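6-aminohexanoate-dimer hydrolase (Bacillus anthracis, PDB 4GB7) probably hydrolyses the amide bond of 6-aminohexanoate dimers or related compounds, as a serine hydrolase of the beta-lactamase clan. Local coordinates at residues Lys102-Asp107 and His403-Asn408; Asp166-Glu171 and Arg262-Lys267; Tyr231-Glu236 and Ser253-Ala258; Arg308-Phe313 and Gln377-Asp382; Trp360-His363 and Phe369-Leu372. All blocks are in the same frame, centred on the assembly; numbering follows the deposited sequence. Where two conformers were deposited one is given.

Contact 1 of 5, residues Lys102-Asp107 and His403-Asn408; sequences KELLDD and HSVYSN
Beside V405, which packs on L104 across this contact, S404 O is gripped twice by N408: the backbone N lies 3.1 Å from S404 O in the usual helical bond, and the side-chain ND2 of N408 adds a second bond to S404 O at 3.0 Å. The two donors come from opposite faces of the carbonyl plane. H403 O is treated similarly by S407, whose backbone N and OG both donate to it. These doubled bonds belong to helix 402-417, the C-terminal helix that packs on the five-stranded antiparallel sheet of the beta-lactamase-like fold, and they lie on the side turned from helix 101-107.

Toward that helix the contact is wholly apolar. L104 holds CG anti to its N (chi1 172°), which extends its branch toward the partner helix, and CD2 meets V405 CG1 at 4.0 Å, the two side chains crossing obliquely. V91 of strand 90-92 touches both, joining a third element to the pair. One residue further on, Y406 reaches across the gap between the helices with its ring, which touches T110 and meets the H391 ring with the planes about 45° apart. L105, itself resting on F113, sends one methyl to this tyrosine: its CD2 approaches Y406 CE1 obliquely, at 4.3 Å.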
# COMPACT_ATOMS: atom_id res chain seq x y z
N LYS A 102 4.82 -23.10 0.73
CA LYS A 102 5.93 -22.46 1.44
C LYS A 102 7.15 -22.30 0.52
O LYS A 102 7.80 -21.26 0.51
CB LYS A 102 6.28 -23.21 2.75
CG LYS A 102 7.34 -22.53 3.64
CD LYS A 102 7.84 -23.48 4.74
CE LYS A 102 8.97 -22.93 5.62
NZ LYS A 102 9.55 -24.01 6.48
N GLU A 103 7.50 -23.35 -0.23
CA GLU A 103 8.61 -23.23 -1.14
C GLU A 103 8.40 -22.22 -2.25
O GLU A 103 9.35 -21.52 -2.62
CB GLU A 103 8.88 -24.59 -1.77
CG GLU A 103 9.66 -25.51 -0.85
CD GLU A 103 11.12 -25.10 -0.76
OE1 GLU A 103 11.87 -25.47 -1.72
OE2 GLU A 103 11.53 -24.38 0.19
N LEU A 104 7.16 -22.09 -2.71
CA LEU A 104 6.82 -21.12 -3.78
C LEU A 104 7.02 -19.68 -3.22
O LEU A 104 7.66 -18.83 -3.83
CB LEU A 104 5.40 -21.30 -4.29
CG LEU A 104 4.83 -20.25 -5.27
CD1 LEU A 104 5.48 -20.39 -6.64
CD2 LEU A 104 3.32 -20.43 -5.35
N LEU A 105 6.48 -19.44 -2.03
CA LEU A 105 6.70 -18.16 -1.38
C LEU A 105 8.18 -17.79 -1.27
O LEU A 105 8.58 -16.69 -1.61
CB LEU A 105 5.99 -18.09 -0.03
CG LEU A 105 4.48 -18.26 0.08
CD1 LEU A 105 4.03 -18.46 1.53
CD2 LEU A 105 3.76 -17.06 -0.52
N ASP A 106 8.99 -18.72 -0.80
CA ASP A 106 10.41 -18.48 -0.57
C ASP A 106 11.11 -18.22 -1.93
O ASP A 106 11.98 -17.35 -2.01
CB ASP A 106 11.04 -19.69 0.18
CG ASP A 106 12.39 -19.39 0.82
OD1 ASP A 106 12.75 -18.24 1.03
OD2 ASP A 106 13.15 -20.35 1.14
N ASP A 107 10.73 -19.01 -2.96
CA ASP A 107 11.36 -18.95 -4.27
C ASP A 107 11.12 -17.56 -4.89
O ASP A 107 11.90 -17.10 -5.73
CB ASP A 107 10.79 -20.01 -5.21
CG ASP A 107 11.63 -20.19 -6.47
OD1 ASP A 107 12.88 -20.22 -6.37
OD2 ASP A 107 11.06 -20.31 -7.58
N HIS A 403 2.35 -12.62 -10.09
CA HIS A 403 1.16 -11.91 -9.57
C HIS A 403 -0.11 -12.70 -9.83
O HIS A 403 -0.94 -12.85 -8.94
CB HIS A 403 1.02 -10.55 -10.19
CG HIS A 403 -0.24 -9.82 -9.75
ND1 HIS A 403 -0.54 -9.59 -8.45
CD2 HIS A 403 -1.29 -9.29 -10.49
CE1 HIS A 403 -1.71 -8.91 -8.37
NE2 HIS A 403 -2.18 -8.74 -9.62
N SER A 404 -0.27 -13.22 -11.05
CA SER A 404 -1.43 -14.05 -11.32
C SER A 404 -1.44 -15.41 -10.55
O SER A 404 -2.49 -15.92 -10.18
CB SER A 404 -1.54 -14.35 -12.83
OG SER A 404 -2.66 -15.16 -13.12
N VAL A 405 -0.27 -16.01 -10.39
CA VAL A 405 -0.16 -17.19 -9.55
C VAL A 405 -0.66 -16.90 -8.12
O VAL A 405 -1.51 -17.64 -7.59
CB VAL A 405 1.26 -17.76 -9.51
CG1 VAL A 405 1.40 -18.88 -8.47
CG2 VAL A 405 1.65 -18.27 -10.92
N TYR A 406 -0.19 -15.82 -7.53
CA TYR A 406 -0.65 -15.42 -6.23
C TYR A 406 -2.14 -15.11 -6.18
O TYR A 406 -2.83 -15.54 -5.26
CB TYR A 406 0.17 -14.22 -5.76
CG TYR A 406 1.61 -14.44 -5.31
CD1 TYR A 406 2.12 -15.71 -5.05
CD2 TYR A 406 2.45 -13.35 -5.14
CE1 TYR A 406 3.39 -15.85 -4.58
CE2 TYR A 406 3.72 -13.47 -4.67
CZ TYR A 406 4.20 -14.74 -4.41
OH TYR A 406 5.46 -14.88 -3.92
N SER A 407 -2.64 -14.36 -7.17
CA SER A 407 -4.04 -13.98 -7.15
C SER A 407 -4.95 -15.20 -7.15
O SER A 407 -5.94 -15.25 -6.42
CB SER A 407 -4.37 -13.07 -8.34
OG SER A 407 -3.66 -11.86 -8.22
N ASN A 408 -4.59 -16.20 -7.96
CA ASN A 408 -5.34 -17.42 -8.03
C ASN A 408 -5.13 -18.28 -6.77
O ASN A 408 -6.07 -18.90 -6.29
CB ASN A 408 -4.94 -18.21 -9.28
CG ASN A 408 -5.68 -17.71 -10.52
OD1 ASN A 408 -6.89 -17.98 -10.65
ND2 ASN A 408 -4.98 -16.94 -11.40

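Contact 2 of 5, residues Asp166-Glu171 and Arg262-Lys267; sequences DTYIKE and RTITGK
Y168 and I264 meet obliquely, the ring of Y168 turning its CD1 to the tip of the isoleucine, I264 CD1, at 3.8 Å. The pair joins the short helix 165-168 to the C-terminal end of helix 251-265, within the helical part of the beta-lactamase-like fold. T167 CG2 lies over the centre of one face of the ring, 4.1 Å above its plane, while the hydroxyl of Y168 bonds to D160 N. I169 crosses T263 at a similar slant. With chi1 at -62°, T263 turns OG1 back beside its own backbone N, and this oxygen lies close to I169 CD1, at 3.3 Å; the CG2 branch instead rests against the carbonyl oxygen of Y168. T263 OG1 also bonds to W259 O, one turn earlier in its helix. A water then completes the link between the segments, donating to E171 OE1 at 2.9 Å and lying 3.2 Å from T263 OG1.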
# COMPACT_ATOMS: atom_id res chain seq x y z
N ASP A 166 -6.82 22.40 -4.88
CA ASP A 166 -6.29 23.73 -4.66
C ASP A 166 -7.25 24.62 -3.88
O ASP A 166 -6.90 25.75 -3.51
CB ASP A 166 -5.77 24.39 -5.97
CG ASP A 166 -6.86 24.62 -7.02
OD1 ASP A 166 -8.07 24.59 -6.71
OD2 ASP A 166 -6.47 24.88 -8.20
N THR A 167 -8.42 24.07 -3.55
CA THR A 167 -9.31 24.71 -2.56
C THR A 167 -8.63 24.67 -1.17
O THR A 167 -8.75 25.58 -0.36
CB THR A 167 -10.69 24.02 -2.50
OG1 THR A 167 -11.37 24.16 -3.78
CG2 THR A 167 -11.56 24.63 -1.35
N TYR A 168 -7.88 23.59 -0.94
CA TYR A 168 -7.29 23.35 0.34
C TYR A 168 -5.81 23.65 0.35
O TYR A 168 -5.28 24.02 1.39
CB TYR A 168 -7.54 21.92 0.79
CG TYR A 168 -9.00 21.60 0.83
CD1 TYR A 168 -9.83 22.22 1.75
CD2 TYR A 168 -9.58 20.76 -0.10
CE1 TYR A 168 -11.18 21.94 1.78
CE2 TYR A 168 -10.92 20.47 -0.09
CZ TYR A 168 -11.74 21.10 0.82
OH TYR A 168 -13.09 20.83 0.87
N ILE A 169 -5.14 23.43 -0.80
CA ILE A 169 -3.70 23.67 -0.91
C ILE A 169 -3.48 24.85 -1.88
O ILE A 169 -3.42 24.68 -3.08
CB ILE A 169 -2.94 22.42 -1.42
CG1 ILE A 169 -3.33 21.16 -0.62
CG2 ILE A 169 -1.45 22.76 -1.41
CD1 ILE A 169 -3.00 21.20 0.86
N LYS A 170 -3.40 26.07 -1.36
CA LYS A 170 -3.32 27.22 -2.24
C LYS A 170 -2.03 27.22 -3.07
O LYS A 170 -2.00 27.75 -4.17
CB LYS A 170 -3.47 28.50 -1.46
CG LYS A 170 -2.36 28.81 -0.47
CD LYS A 170 -2.82 29.93 0.47
CE LYS A 170 -1.67 30.70 1.05
NZ LYS A 170 -2.24 31.94 1.64
N GLU A 171 -0.98 26.60 -2.53
CA GLU A 171 0.27 26.39 -3.28
C GLU A 171 0.13 25.64 -4.59
O GLU A 171 0.99 25.80 -5.50
CB GLU A 171 1.32 25.65 -2.41
CG GLU A 171 1.72 26.39 -1.16
CD GLU A 171 0.88 26.03 0.05
OE1 GLU A 171 -0.27 25.61 -0.11
OE2 GLU A 171 1.39 26.19 1.18
N ARG A 262 -2.70 17.02 6.11
CA ARG A 262 -1.81 17.76 6.99
C ARG A 262 -2.31 19.18 7.16
O ARG A 262 -2.34 19.71 8.26
CB ARG A 262 -0.40 17.76 6.46
CG ARG A 262 0.31 16.40 6.39
CD ARG A 262 1.63 16.50 5.66
NE ARG A 262 2.19 15.17 5.40
CZ ARG A 262 2.28 14.59 4.20
NH1 ARG A 262 2.02 15.26 3.07
NH2 ARG A 262 2.77 13.37 4.10
N THR A 263 -2.69 19.80 6.06
CA THR A 263 -3.17 21.17 6.11
C THR A 263 -4.45 21.33 6.91
O THR A 263 -4.56 22.27 7.75
CB THR A 263 -3.37 21.71 4.68
OG1 THR A 263 -2.11 21.71 4.01
CG2 THR A 263 -3.89 23.16 4.70
N ILE A 264 -5.43 20.48 6.61
CA ILE A 264 -6.72 20.49 7.37
C ILE A 264 -6.56 20.24 8.89
O ILE A 264 -7.12 20.94 9.71
CB ILE A 264 -7.76 19.54 6.76
CG1 ILE A 264 -8.18 20.03 5.36
CG2 ILE A 264 -8.96 19.31 7.69
CD1 ILE A 264 -9.11 21.21 5.33
N THR A 265 -5.77 19.24 9.25
CA THR A 265 -5.70 18.78 10.62
C THR A 265 -4.62 19.46 11.43
O THR A 265 -4.66 19.43 12.68
CB THR A 265 -5.45 17.27 10.67
OG1 THR A 265 -4.14 16.98 10.19
CG2 THR A 265 -6.50 16.51 9.90
N GLY A 266 -3.65 20.07 10.76
CA GLY A 266 -2.54 20.68 11.46
C GLY A 266 -1.61 19.67 12.12
O GLY A 266 -0.80 20.04 12.98
N LYS A 267 -1.69 18.40 11.69
CA LYS A 267 -0.88 17.30 12.26
C LYS A 267 -0.20 16.56 11.13
O LYS A 267 -0.64 16.66 9.99
CB LYS A 267 -1.79 16.34 13.03
CG LYS A 267 -2.48 16.94 14.26
CD LYS A 267 -3.51 16.02 14.86
CE LYS A 267 -4.03 16.57 16.20
NZ LYS A 267 -4.90 15.59 16.89
O HOH W 1 -1.62 24.30 2.16

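Contact 3 of 5, residues Tyr231-Glu236 and Ser253-Ala258; sequences YDMLQE and STETLA
L234 enters between T256 and E255 with both of its methyls. CD1 lies 3.7 Å from T256 OG1, while CD2 lies 4.1 Å from E255 CB, and the leucine crosses the glutamate side chain at about a right angle. The looser third partner is the selenomethionine M233, whose CE comes within 4.4 Å of E255 CG. The axes of the segments 231-235 and 253-258 come within 10.2 Å and their directions differ by 119°; L234 supplies most of the filling from the first helix.

The next shell fixes the polar ends. E255 is bent at chi2 (-61°), which turns its carboxylate away from L234; OE1 accepts from A299 N, and OE2 bonds to S300 OG. T256 OG1 bonds to G252 O one turn back, so its polar need is met although it faces a leucine. Q210 and L211 of helix 206-214 lie against M233, and the Y231 ring stacks on W259.

Helix 251-265 begins two residues after Y249, which with S140 and K143 fits the SxxK and YxN pattern of serine beta-lactamases and penicillin-binding proteins. E255 lies near these residues without touching them, so the contact probably sits beside the active site, in the helical part of the fold.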
# COMPACT_ATOMS: atom_id res chain seq x y z
N TYR A 231 6.78 17.93 -2.08
CA TYR A 231 5.89 18.89 -2.67
C TYR A 231 6.44 19.54 -3.94
O TYR A 231 5.65 19.96 -4.82
CB TYR A 231 5.51 19.96 -1.66
CG TYR A 231 4.77 19.47 -0.41
CD1 TYR A 231 4.07 18.27 -0.38
CD2 TYR A 231 4.77 20.22 0.74
CE1 TYR A 231 3.41 17.85 0.74
CE2 TYR A 231 4.08 19.81 1.88
CZ TYR A 231 3.41 18.62 1.89
OH TYR A 231 2.72 18.20 3.00
N ASP A 232 7.76 19.64 -4.04
CA ASP A 232 8.42 20.11 -5.28
C ASP A 232 8.03 19.26 -6.49
O ASP A 232 7.81 19.76 -7.59
CB ASP A 232 9.95 20.08 -5.15
CG ASP A 232 10.52 21.14 -4.24
OD1 ASP A 232 9.79 22.06 -3.74
OD2 ASP A 232 11.76 21.05 -4.05
N MSE A 233 7.97 17.96 -6.28
CA MSE A 233 7.56 17.04 -7.33
C MSE A 233 6.16 17.35 -7.82
O MSE A 233 5.88 17.32 -9.00
CB MSE A 233 7.68 15.58 -6.84
CG MSE A 233 7.25 14.53 -7.87
SE MSE A 233 7.03 12.77 -7.17
CE MSE A 233 5.34 13.11 -6.25
N LEU A 234 5.26 17.63 -6.88
CA LEU A 234 3.88 17.92 -7.24
C LEU A 234 3.81 19.18 -8.08
O LEU A 234 2.98 19.26 -8.98
CB LEU A 234 3.04 18.07 -5.98
CG LEU A 234 2.96 16.81 -5.09
CD1 LEU A 234 2.10 17.11 -3.86
CD2 LEU A 234 2.53 15.54 -5.83
N GLN A 235 4.72 20.12 -7.82
CA GLN A 235 4.74 21.41 -8.52
C GLN A 235 5.30 21.24 -9.94
O GLN A 235 5.04 22.08 -10.82
CB GLN A 235 5.57 22.45 -7.75
CG GLN A 235 5.02 22.95 -6.43
CD GLN A 235 3.75 23.73 -6.55
OE1 GLN A 235 3.20 23.89 -7.66
NE2 GLN A 235 3.23 24.20 -5.40
N GLU A 236 6.06 20.17 -10.16
CA GLU A 236 6.60 19.86 -11.48
C GLU A 236 5.63 19.10 -12.41
O GLU A 236 5.95 18.86 -13.58
CB GLU A 236 7.88 18.99 -11.34
CG GLU A 236 9.09 19.73 -10.78
CD GLU A 236 10.39 19.02 -11.08
OE1 GLU A 236 10.38 17.84 -11.48
OE2 GLU A 236 11.44 19.66 -10.91
N SER A 253 -0.93 11.63 -6.75
CA SER A 253 -2.31 11.83 -6.34
C SER A 253 -2.48 11.58 -4.84
O SER A 253 -3.06 12.38 -4.11
CB SER A 253 -3.28 10.94 -7.14
OG SER A 253 -3.27 11.29 -8.53
N THR A 254 -1.92 10.48 -4.35
CA THR A 254 -1.95 10.19 -2.92
C THR A 254 -1.17 11.24 -2.12
O THR A 254 -1.60 11.66 -1.03
CB THR A 254 -1.35 8.81 -2.66
OG1 THR A 254 -1.86 7.91 -3.63
CG2 THR A 254 -1.71 8.30 -1.23
N GLU A 255 -0.03 11.70 -2.65
CA GLU A 255 0.79 12.71 -1.96
C GLU A 255 0.00 14.00 -1.82
O GLU A 255 0.10 14.67 -0.78
CB GLU A 255 2.11 12.96 -2.64
CG GLU A 255 3.05 11.76 -2.71
CD GLU A 255 3.50 11.18 -1.38
OE1 GLU A 255 3.30 11.81 -0.31
OE2 GLU A 255 4.04 10.04 -1.42
N THR A 256 -0.79 14.33 -2.84
CA THR A 256 -1.64 15.54 -2.76
C THR A 256 -2.69 15.41 -1.65
O THR A 256 -2.93 16.31 -0.84
CB THR A 256 -2.27 15.85 -4.12
OG1 THR A 256 -1.23 16.07 -5.11
CG2 THR A 256 -3.16 17.13 -4.04
N LEU A 257 -3.39 14.30 -1.68
CA LEU A 257 -4.36 13.97 -0.63
C LEU A 257 -3.74 14.06 0.77
O LEU A 257 -4.33 14.58 1.68
CB LEU A 257 -4.98 12.58 -0.90
CG LEU A 257 -5.89 12.43 -2.11
CD1 LEU A 257 -6.28 10.99 -2.36
CD2 LEU A 257 -7.14 13.32 -1.95
N ALA A 258 -2.55 13.52 0.95
CA ALA A 258 -1.86 13.62 2.24
C ALA A 258 -1.55 15.07 2.64
O ALA A 258 -1.63 15.41 3.82
CB ALA A 258 -0.62 12.74 2.29

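Contact 4 of 5, residues Arg308-Phe313 and Gln377-Asp382; sequences RDMARF and QTLYID
L379 gives up the most surface here, reaching from its strand into the angle between M310 and F313, which sit one turn apart on helix 307-318. With CG anti to the backbone N (chi1 177°), its branch is carried out from the strand toward the helix, and CD2 does most of the touching. That methyl comes to the edge of the F313 ring, in the ring plane, 3.9 Å from F313 CD2, and the two side chains cross at about a right angle. The other branch, L379 CD1, rests against the backbone at M310 O, 4.0 Å away. M310 is a selenomethionine modelled in two conformers; in one of them, bent at chi2, CE curls toward L379 CD2, so this part of the packing is less certain. On the helix side turned from the strand, R312 NH1 and D309 OD1 form a salt bridge. Strand 377-382 lies between strands 369-373 and 387-393: helix 307-318 covers one face of the sheet through L379, while T378 and Y380 point to helix 402-417 on the other.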
# COMPACT_ATOMS: atom_id res chain seq x y z
N ARG A 308 1.37 -8.97 10.96
CA ARG A 308 0.19 -9.15 11.78
C ARG A 308 -0.55 -7.84 11.99
O ARG A 308 -1.75 -7.84 12.05
CB ARG A 308 0.52 -9.78 13.13
CG ARG A 308 0.80 -11.26 12.98
CD ARG A 308 0.78 -12.02 14.31
NE ARG A 308 1.75 -11.49 15.24
CZ ARG A 308 3.02 -11.88 15.37
NH1 ARG A 308 3.79 -11.28 16.27
NH2 ARG A 308 3.55 -12.84 14.62
N ASP A 309 0.19 -6.74 12.10
CA ASP A 309 -0.48 -5.46 12.29
C ASP A 309 -1.26 -5.09 11.03
O ASP A 309 -2.38 -4.57 11.13
CB ASP A 309 0.50 -4.35 12.71
CG ASP A 309 0.88 -4.46 14.21
OD1 ASP A 309 0.17 -5.20 14.94
OD2 ASP A 309 1.81 -3.77 14.67
N MSE A 310 -0.69 -5.31 9.87
CA MSE A 310 -1.43 -5.10 8.63
C MSE A 310 -2.63 -6.00 8.54
O MSE A 310 -3.66 -5.59 8.06
CB MSE A 310 -0.57 -5.32 7.41
CG MSE A 310 0.39 -4.24 7.17
SE MSE A 310 -0.48 -2.50 6.91
CE MSE A 310 -2.15 -3.05 6.09
N ALA A 311 -2.54 -7.23 9.07
CA ALA A 311 -3.67 -8.13 9.11
C ALA A 311 -4.81 -7.60 10.00
O ALA A 311 -5.98 -7.78 9.69
CB ALA A 311 -3.23 -9.49 9.57
N ARG A 312 -4.45 -6.97 11.11
CA ARG A 312 -5.43 -6.35 11.97
C ARG A 312 -6.18 -5.27 11.21
O ARG A 312 -7.41 -5.19 11.29
CB ARG A 312 -4.78 -5.72 13.20
CG ARG A 312 -4.14 -6.73 14.16
CD ARG A 312 -3.46 -6.06 15.37
NE ARG A 312 -3.17 -7.06 16.38
CZ ARG A 312 -2.10 -7.86 16.35
NH1 ARG A 312 -1.15 -7.72 15.42
NH2 ARG A 312 -1.98 -8.81 17.26
N PHE A 313 -5.46 -4.47 10.44
CA PHE A 313 -6.12 -3.43 9.63
C PHE A 313 -7.04 -4.07 8.54
O PHE A 313 -8.13 -3.65 8.29
CB PHE A 313 -5.08 -2.57 8.95
CG PHE A 313 -5.66 -1.51 8.06
CD1 PHE A 313 -6.31 -0.44 8.63
CD2 PHE A 313 -5.56 -1.56 6.67
CE1 PHE A 313 -6.83 0.55 7.83
CE2 PHE A 313 -6.09 -0.56 5.86
CZ PHE A 313 -6.72 0.49 6.45
N GLN A 377 4.27 -6.91 -2.58
CA GLN A 377 3.43 -6.63 -1.45
C GLN A 377 1.97 -6.68 -1.78
O GLN A 377 1.52 -6.15 -2.82
CB GLN A 377 3.71 -5.26 -0.82
CG GLN A 377 5.11 -4.69 -0.99
CD GLN A 377 6.20 -5.61 -0.59
OE1 GLN A 377 6.04 -6.41 0.33
NE2 GLN A 377 7.36 -5.47 -1.21
N THR A 378 1.18 -7.27 -0.89
CA THR A 378 -0.26 -7.33 -1.07
C THR A 378 -0.97 -7.30 0.28
O THR A 378 -0.57 -8.01 1.21
CB THR A 378 -0.72 -8.61 -1.80
OG1 THR A 378 -0.03 -8.74 -3.05
CG2 THR A 378 -2.25 -8.61 -2.06
N LEU A 379 -2.02 -6.47 0.35
CA LEU A 379 -3.09 -6.66 1.34
C LEU A 379 -4.33 -7.05 0.59
O LEU A 379 -4.86 -6.25 -0.23
CB LEU A 379 -3.35 -5.39 2.15
CG LEU A 379 -4.49 -5.44 3.15
CD1 LEU A 379 -4.39 -6.53 4.23
CD2 LEU A 379 -4.64 -4.04 3.78
N TYR A 380 -4.85 -8.21 0.88
CA TYR A 380 -5.96 -8.83 0.09
C TYR A 380 -7.11 -9.19 1.05
O TYR A 380 -6.91 -9.89 2.06
CB TYR A 380 -5.43 -10.07 -0.60
CG TYR A 380 -6.45 -10.91 -1.36
CD1 TYR A 380 -6.71 -10.70 -2.72
CD2 TYR A 380 -7.12 -11.95 -0.74
CE1 TYR A 380 -7.63 -11.48 -3.42
CE2 TYR A 380 -8.03 -12.74 -1.43
CZ TYR A 380 -8.26 -12.51 -2.78
OH TYR A 380 -9.15 -13.30 -3.49
N ILE A 381 -8.31 -8.70 0.75
CA ILE A 381 -9.46 -8.91 1.61
C ILE A 381 -10.52 -9.62 0.80
O ILE A 381 -10.96 -9.10 -0.25
CB ILE A 381 -10.00 -7.57 2.16
CG1 ILE A 381 -8.82 -6.81 2.88
CG2 ILE A 381 -11.22 -7.84 3.04
CD1 ILE A 381 -9.20 -5.47 3.37
N ASP A 382 -10.97 -10.75 1.31
CA ASP A 382 -12.00 -11.59 0.66
C ASP A 382 -13.23 -11.61 1.55
O ASP A 382 -13.28 -12.28 2.53
CB ASP A 382 -11.42 -13.00 0.47
CG ASP A 382 -12.42 -14.02 -0.06
OD1 ASP A 382 -13.62 -13.71 -0.08
OD2 ASP A 382 -11.99 -15.12 -0.51

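Contact 5 of 5, residues Trp360-His363 and Phe369-Leu372; sequences WIPH and FEVL
A single antiparallel bridge attaches strand 359-361 to strand 369-373, one edge strand of the five-stranded sheet. W360 and E370 form the hydrogen-bonded pair: W360 N donates to E370 O at 2.8 Å, and E370 N returns a bond to W360 O at 3.0 Å. Neighbouring F369 and V371 turn their backbone bonds the other way, to strand 377-382. W360 O, which already accepts E370 N, also receives a weaker CA-H...O contact from F369 CA.

The indole of W360 turns its edge to this pairing and one face to L372. L372 CD1 sits above its five-membered ring, 4.1 Å from the centroid and only 8° off the normal, a clear CH-pi contact, while E370 O lies at the ring edge in plane. In this beta-lactamase-like fold the tryptophan stands beside the probable active site: its ring meets that of Y249, a residue of the SxxK-type pattern, and a nitrate ion, probably from the crystallisation liquor, lies about 4 Å from the W360 side chain. E370 keeps CG between its N and carbonyl carbon (chi1 61°), which places CG 4.1 Å from W360 CB. Water also spans the seam, accepting from W360 NE1 at 2.9 Å and donating to L372 O at 2.7 Å.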
# COMPACT_ATOMS: atom_id res chain seq x y z
N TRP A 360 -7.78 -1.55 -5.38
CA TRP A 360 -8.03 -2.33 -6.59
C TRP A 360 -9.17 -3.29 -6.36
O TRP A 360 -9.31 -3.90 -5.27
CB TRP A 360 -6.81 -3.16 -7.00
CG TRP A 360 -5.55 -2.35 -7.22
CD1 TRP A 360 -4.65 -1.92 -6.28
CD2 TRP A 360 -5.04 -1.81 -8.51
NE1 TRP A 360 -3.64 -1.20 -6.85
CE2 TRP A 360 -3.82 -1.10 -8.19
CE3 TRP A 360 -5.48 -1.86 -9.83
CZ2 TRP A 360 -3.07 -0.47 -9.16
CZ3 TRP A 360 -4.69 -1.27 -10.81
CH2 TRP A 360 -3.53 -0.58 -10.49
N ILE A 361 -9.99 -3.45 -7.39
CA ILE A 361 -11.16 -4.33 -7.36
C ILE A 361 -11.07 -5.24 -8.56
O ILE A 361 -11.44 -4.83 -9.68
CB ILE A 361 -12.47 -3.50 -7.41
CG1 ILE A 361 -12.50 -2.50 -6.28
CG2 ILE A 361 -13.67 -4.42 -7.37
CD1 ILE A 361 -13.45 -1.35 -6.50
N PRO A 362 -10.52 -6.46 -8.36
CA PRO A 362 -10.28 -7.34 -9.50
C PRO A 362 -11.52 -7.94 -10.15
O PRO A 362 -11.41 -8.54 -11.20
CB PRO A 362 -9.46 -8.49 -8.86
CG PRO A 362 -9.83 -8.50 -7.40
CD PRO A 362 -9.98 -7.01 -7.11
N HIS A 363 -12.66 -7.87 -9.47
CA HIS A 363 -13.89 -8.61 -9.85
C HIS A 363 -13.64 -10.08 -10.01
O HIS A 363 -13.98 -10.68 -11.04
CB HIS A 363 -14.51 -7.99 -11.10
CG HIS A 363 -14.95 -6.57 -10.89
ND1 HIS A 363 -14.31 -5.50 -11.46
CD2 HIS A 363 -15.93 -6.05 -10.08
CE1 HIS A 363 -14.91 -4.38 -11.04
NE2 HIS A 363 -15.89 -4.70 -10.21
N PHE A 369 -11.10 -7.43 -2.70
CA PHE A 369 -10.51 -6.17 -3.02
C PHE A 369 -9.12 -6.16 -2.37
O PHE A 369 -8.85 -6.89 -1.44
CB PHE A 369 -11.43 -4.96 -2.65
CG PHE A 369 -11.82 -4.88 -1.19
CD1 PHE A 369 -12.87 -5.64 -0.70
CD2 PHE A 369 -11.15 -4.06 -0.33
CE1 PHE A 369 -13.26 -5.57 0.62
CE2 PHE A 369 -11.52 -3.98 1.02
CZ PHE A 369 -12.56 -4.74 1.51
N GLU A 370 -8.22 -5.37 -2.93
CA GLU A 370 -6.85 -5.46 -2.52
C GLU A 370 -6.09 -4.18 -2.79
O GLU A 370 -6.50 -3.34 -3.61
CB GLU A 370 -6.15 -6.63 -3.25
CG GLU A 370 -6.11 -6.53 -4.77
CD GLU A 370 -5.60 -7.71 -5.54
OE1 GLU A 370 -5.07 -8.64 -4.91
OE2 GLU A 370 -5.65 -7.68 -6.80
N VAL A 371 -4.97 -4.03 -2.10
CA VAL A 371 -3.94 -3.04 -2.43
C VAL A 371 -2.64 -3.76 -2.68
O VAL A 371 -2.33 -4.75 -2.00
CB VAL A 371 -3.90 -1.87 -1.41
CG1 VAL A 371 -3.59 -2.43 0.01
CG2 VAL A 371 -2.93 -0.77 -1.87
N LEU A 372 -1.89 -3.26 -3.65
CA LEU A 372 -0.70 -3.94 -4.17
C LEU A 372 0.45 -2.98 -4.01
O LEU A 372 0.23 -1.74 -4.07
CB LEU A 372 -0.89 -4.27 -5.64
CG LEU A 372 -2.04 -5.24 -5.92
CD1 LEU A 372 -2.46 -5.17 -7.40
CD2 LEU A 372 -1.66 -6.65 -5.50
O HOH W 2 -1.59 -0.04 -5.12

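From the N terminus, helix 101-107 opens contact 1, which closes only at the last helix, 402-417, and so encloses the other four. Within that span two smaller systems follow in series. Contact 2 closes the stretch from helix 165-168 to the end of helix 251-265, and contact 3 closes a shorter one inside it; both share helix 251-265 and touch through R262 and Y231 and through E171 and Q235. Contact 4 then brings helix 307-318 to strand 377-382 and encloses contact 5, at the adjacent edge strand. No pair crosses. Contacts 2 and 3 tie the helical part together; 1, 4 and 5 gather elements round the five-stranded sheet, and H403 packs on L372.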